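Local coordinates for lysyl oxidase (Pichia pastoris, PDB 1W7C), which probably oxidises primary amines, including peptidyl lysine side chains, with a copper ion and a topaquinone cofactor formed from one of its own tyrosines, at residues A[560-563]-A[569-572]; A[203-208]-A[254-259]. All coordinates share one frame; numbering follows the deposited sequence. Where two conformers were deposited one is given.

Contact 1 (A[560-563]-A[569-572]); sequences AEET and PRAY
Arg570 lays its aliphatic chain against Glu562, its CD 3.8 Å from Glu562 CB, and then closes a salt bridge. NH1 of Arg570 lies 2.9 Å from OE2 of Glu562. The carboxylate oxygen sits at the edge of the guanidinium and within its plane. The two flat groups are 7° apart, and NH1 meets OE2 nearly along the C-O bond. The Arg570 chain is bent at chi3 (76°), and NH1, on the same side of the NE-CZ bond as CD, points back to Glu562 OE2. The glutamate chain stays extended beyond CG. The backbone adds a second link: Arg570 N donates to Glu562 O at 3.1 Å, and Pro569 CA makes a CH...O contact with the same oxygen. Thr563 and Pro569 form an antiparallel non-hydrogen-bonded pair, CA to CA 4.2 Å, with diverging side chains. The guanidinium has further partners in Glu329, by a salt bridge, and Tyr680, whose backbone O takes NE and which also makes a cation-pi contact with Arg570. A methionine here would probably leave Glu562 and Glu329 without their positive mate and Tyr680 O without its NE donor. Together the segments form the short antiparallel start of a hairpin-like turn at the enzyme domain surface. The chain turns a corner at Ala560 and Glu561 between strands 553-559 and 562-563, and strand 569-576 runs on between strands 553-559 and 670-678.

Contact 2 (A[203-208]-A[254-259]); sequences NLVPTG and PKIDVD
A small apolar contact joins the chain leading into strand 209-214 to the loop that follows helix 238-246. Ile256 carries it from the loop side. Ile256 CD1 reaches the backbone of the other segment, 3.4 Å from Pro206 O and 3.6 Å from Val205 O. Ile256 CD1 also lies 4.0 Å from Val205 CB. The other branch, CG2 of Ile256, packs against CG1 of Val205, also at 4.0 Å, and the two side chains cross at about a right angle. With CG1 beside the backbone N (chi1 -66°) and CG2 anti to it, CG2 of the isoleucine goes to the valine methyl, while the CG1-CD1 branch runs to the carbonyl oxygens of Val205 and Pro206. Val205 and Thr207 are backbone-bonded to Ile195 and Cys193 of strand 187-195, which belongs to an antiparallel five-stranded sheet. Ile195 also touches the side chains of Val205, Ile256 and Val258, and Ile256 meets Val482 as well. Thr207 OG1 is bonded to Cys193 O and Phe209 N. Just beyond Ile256 the loop forms an Asx turn: Asp259 N donates to Asp257 OD1 at 3.2 Å, approaching the oxygen from its anti side, 31° out of the carboxylate plane.

Contact 1 is a surface contact in the copper amine oxidase enzyme domain, while contact 2 is largely buried beside a separate five-stranded sheet. Their centres are 59 Å apart, on opposite sides of the chain's centre, and they share no strand or loop. Contact 1 is local, with five residues between its segments, and pairs two strands. Contact 2 spans 45 intervening residues and sets a loop against the lead-in to a strand. Their chemistry differs accordingly: charge and backbone bonding hold the first, methyl packing the second. Contact 1 lies in the neighbourhood of a calcium site without touching it, the Glu562 side chain about 13 Å from the ion; contact 2 is away from the metal sites.

Contact 1 (A[560-563]-A[569-572])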
loop_
_atom_site.group_PDB
_atom_site.type_symbol
_atom_site.label_atom_id
_atom_site.label_comp_id
_atom_site.label_asym_id
_atom_site.label_seq_id
_atom_site.Cartn_x
_atom_site.Cartn_y
_atom_site.Cartn_z
ATOM N N ALA A 560 -28.205 9.001 -2.976
ATOM C CA ALA A 560 -28.895 10.001 -3.783
ATOM C C ALA A 560 -29.631 11.015 -2.919
ATOM O O ALA A 560 -29.717 12.190 -3.297
ATOM C CB ALA A 560 -29.843 9.365 -4.784
ATOM N N GLU A 561 -30.158 10.561 -1.785
ATOM C CA GLU A 561 -31.043 11.372 -0.966
ATOM C C GLU A 561 -30.569 11.628 0.467
ATOM O O GLU A 561 -30.914 12.667 1.039
ATOM C CB GLU A 561 -32.459 10.742 -0.921
ATOM C CG GLU A 561 -33.029 10.228 -2.260
ATOM C CD GLU A 561 -33.538 11.321 -3.171
ATOM O OE1 GLU A 561 -33.665 12.479 -2.719
ATOM O OE2 GLU A 561 -33.807 11.012 -4.354
ATOM N N GLU A 562 -29.821 10.687 1.063
ATOM C CA GLU A 562 -29.479 10.781 2.489
ATOM C C GLU A 562 -28.230 11.659 2.649
ATOM O O GLU A 562 -27.261 11.532 1.886
ATOM C CB GLU A 562 -29.193 9.388 3.116
ATOM C CG GLU A 562 -30.357 8.396 3.076
ATOM C CD GLU A 562 -30.212 7.220 4.028
ATOM O OE1 GLU A 562 -31.150 6.395 4.079
ATOM O OE2 GLU A 562 -29.206 7.149 4.744
ATOM N N THR A 563 -28.263 12.547 3.635
ATOM C CA THR A 563 -27.122 13.392 3.971
ATOM C C THR A 563 -26.762 13.229 5.426
ATOM O O THR A 563 -27.583 12.761 6.217
ATOM C CB THR A 563 -27.442 14.876 3.688
ATOM O OG1 THR A 563 -28.573 15.290 4.475
ATOM C CG2 THR A 563 -27.840 15.120 2.236
ATOM N N PRO A 569 -23.920 14.656 1.129
ATOM C CA PRO A 569 -24.353 13.295 0.816
ATOM C C PRO A 569 -23.543 12.245 1.586
ATOM O O PRO A 569 -22.304 12.295 1.629
ATOM C CB PRO A 569 -24.095 13.190 -0.680
ATOM C CG PRO A 569 -24.216 14.603 -1.226
ATOM C CD PRO A 569 -23.595 15.425 -0.085
ATOM N N ARG A 570 -24.218 11.282 2.175
ATOM C CA ARG A 570 -23.512 10.167 2.788
ATOM C C ARG A 570 -22.781 9.427 1.675
ATOM O O ARG A 570 -23.360 9.144 0.636
ATOM C CB ARG A 570 -24.507 9.220 3.444
ATOM C CG ARG A 570 -25.281 9.834 4.590
ATOM C CD ARG A 570 -26.151 8.865 5.296
ATOM N NE ARG A 570 -25.352 8.029 6.150
ATOM C CZ ARG A 570 -25.797 6.924 6.738
ATOM N NH1 ARG A 570 -27.023 6.480 6.521
ATOM N NH2 ARG A 570 -25.020 6.283 7.557
ATOM N N ALA A 571 -21.490 9.118 1.876
ATOM C CA ALA A 571 -20.710 8.535 0.779
ATOM C C ALA A 571 -19.672 7.554 1.278
ATOM O O ALA A 571 -19.298 7.548 2.443
ATOM C CB ALA A 571 -20.048 9.639 -0.039
ATOM N N TYR A 572 -19.222 6.711 0.355
ATOM C CA TYR A 572 -18.019 5.908 0.515
ATOM C C TYR A 572 -17.072 6.274 -0.609
ATOM O O TYR A 572 -17.475 6.452 -1.765
ATOM C CB TYR A 572 -18.308 4.382 0.537
ATOM C CG TYR A 572 -18.357 3.790 1.925
ATOM C CD1 TYR A 572 -19.418 4.050 2.788
ATOM C CD2 TYR A 572 -17.328 2.986 2.399
ATOM C CE1 TYR A 572 -19.424 3.550 4.067
ATOM C CE2 TYR A 572 -17.343 2.454 3.683
ATOM C CZ TYR A 572 -18.391 2.738 4.539
ATOM O OH TYR A 572 -18.452 2.252 5.813
#

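Contact 2 (A[203-208]-A[254-259])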
loop_
_atom_site.group_PDB
_atom_site.type_symbol
_atom_site.label_atom_id
_atom_site.label_comp_id
_atom_site.label_asym_id
_atom_site.label_seq_id
_atom_site.Cartn_x
_atom_site.Cartn_y
_atom_site.Cartn_z
ATOM N N ASN A 203 7.759 -25.004 -15.230
ATOM C CA ASN A 203 7.669 -23.676 -15.845
ATOM C C ASN A 203 9.006 -22.946 -15.927
ATOM O O ASN A 203 9.115 -21.992 -16.689
ATOM C CB ASN A 203 6.677 -22.779 -15.083
ATOM C CG ASN A 203 5.257 -22.845 -15.615
ATOM O OD1 ASN A 203 4.406 -22.065 -15.198
ATOM N ND2 ASN A 203 4.982 -23.787 -16.497
ATOM N N LEU A 204 10.003 -23.389 -15.156
ATOM C CA LEU A 204 11.339 -22.808 -15.207
ATOM C C LEU A 204 12.255 -23.497 -16.210
ATOM O O LEU A 204 13.373 -23.040 -16.427
ATOM C CB LEU A 204 11.982 -22.842 -13.809
ATOM C CG LEU A 204 11.235 -22.091 -12.694
ATOM C CD1 LEU A 204 12.034 -22.070 -11.406
ATOM C CD2 LEU A 204 10.869 -20.666 -13.100
ATOM N N VAL A 205 11.761 -24.561 -16.851
ATOM C CA VAL A 205 12.536 -25.295 -17.848
ATOM C C VAL A 205 11.768 -25.525 -19.152
ATOM O O VAL A 205 11.620 -26.662 -19.627
ATOM C CB VAL A 205 13.067 -26.618 -17.236
ATOM C CG1 VAL A 205 14.237 -26.331 -16.311
ATOM C CG2 VAL A 205 11.977 -27.343 -16.465
ATOM N N PRO A 206 11.308 -24.426 -19.759
ATOM C CA PRO A 206 10.740 -24.481 -21.106
ATOM C C PRO A 206 11.835 -24.736 -22.127
ATOM O O PRO A 206 12.926 -24.149 -22.054
ATOM C CB PRO A 206 10.157 -23.079 -21.297
ATOM C CG PRO A 206 11.070 -22.173 -20.490
ATOM C CD PRO A 206 11.423 -23.033 -19.286
ATOM N N THR A 207 11.550 -25.604 -23.095
ATOM C CA THR A 207 12.579 -26.073 -24.047
ATOM C C THR A 207 12.785 -25.234 -25.294
ATOM O O THR A 207 13.777 -25.422 -25.991
ATOM C CB THR A 207 12.247 -27.484 -24.521
ATOM O OG1 THR A 207 11.001 -27.485 -25.233
ATOM C CG2 THR A 207 12.078 -28.441 -23.341
ATOM N N GLY A 208 11.841 -24.366 -25.619
ATOM C CA GLY A 208 11.873 -23.642 -26.884
ATOM C C GLY A 208 11.469 -24.476 -28.078
ATOM O O GLY A 208 11.637 -24.044 -29.221
ATOM N N PRO A 254 21.269 -23.583 -27.376
ATOM C CA PRO A 254 21.757 -24.148 -26.116
ATOM C C PRO A 254 20.679 -24.888 -25.318
ATOM O O PRO A 254 19.552 -24.411 -25.153
ATOM C CB PRO A 254 22.271 -22.918 -25.357
ATOM C CG PRO A 254 22.682 -21.970 -26.447
ATOM C CD PRO A 254 21.642 -22.165 -27.519
ATOM N N LYS A 255 21.049 -26.060 -24.834
ATOM C CA LYS A 255 20.144 -26.950 -24.125
ATOM C C LYS A 255 20.170 -26.669 -22.626
ATOM O O LYS A 255 21.165 -26.205 -22.078
ATOM C CB LYS A 255 20.499 -28.419 -24.422
ATOM C CG LYS A 255 20.354 -28.776 -25.900
ATOM C CD LYS A 255 20.878 -30.172 -26.230
ATOM C CE LYS A 255 20.864 -30.410 -27.733
ATOM N NZ LYS A 255 21.624 -31.632 -28.085
ATOM N N ILE A 256 19.054 -26.956 -21.967
ATOM C CA ILE A 256 18.935 -26.831 -20.536
ATOM C C ILE A 256 19.891 -27.812 -19.863
ATOM O O ILE A 256 19.980 -28.971 -20.268
ATOM C CB ILE A 256 17.484 -27.122 -20.102
ATOM C CG1 ILE A 256 16.545 -26.042 -20.662
ATOM C CG2 ILE A 256 17.372 -27.116 -18.610
ATOM C CD1 ILE A 256 15.063 -26.443 -20.665
ATOM N N ASP A 257 20.583 -27.344 -18.825
ATOM C CA ASP A 257 21.392 -28.217 -17.974
ATOM C C ASP A 257 20.486 -28.913 -16.947
ATOM O O ASP A 257 20.259 -28.428 -15.834
ATOM C CB ASP A 257 22.503 -27.427 -17.291
ATOM C CG ASP A 257 23.458 -28.305 -16.512
ATOM O OD1 ASP A 257 23.219 -29.518 -16.366
ATOM O OD2 ASP A 257 24.485 -27.837 -16.012
ATOM N N VAL A 258 19.999 -30.089 -17.335
ATOM C CA VAL A 258 19.053 -30.849 -16.513
ATOM C C VAL A 258 19.679 -31.535 -15.302
ATOM O O VAL A 258 18.968 -31.985 -14.408
ATOM C CB VAL A 258 18.257 -31.879 -17.363
ATOM C CG1 VAL A 258 17.511 -31.168 -18.495
ATOM C CG2 VAL A 258 19.156 -33.002 -17.909
ATOM N N ASP A 259 21.002 -31.534 -15.252
ATOM C CA ASP A 259 21.738 -32.111 -14.152
ATOM C C ASP A 259 21.921 -31.136 -12.994
ATOM O O ASP A 259 22.317 -31.555 -11.894
ATOM C CB ASP A 259 23.110 -32.600 -14.639
ATOM C CG ASP A 259 23.006 -33.726 -15.640
ATOM O OD1 ASP A 259 22.074 -34.554 -15.533
ATOM O OD2 ASP A 259 23.821 -33.862 -16.572
#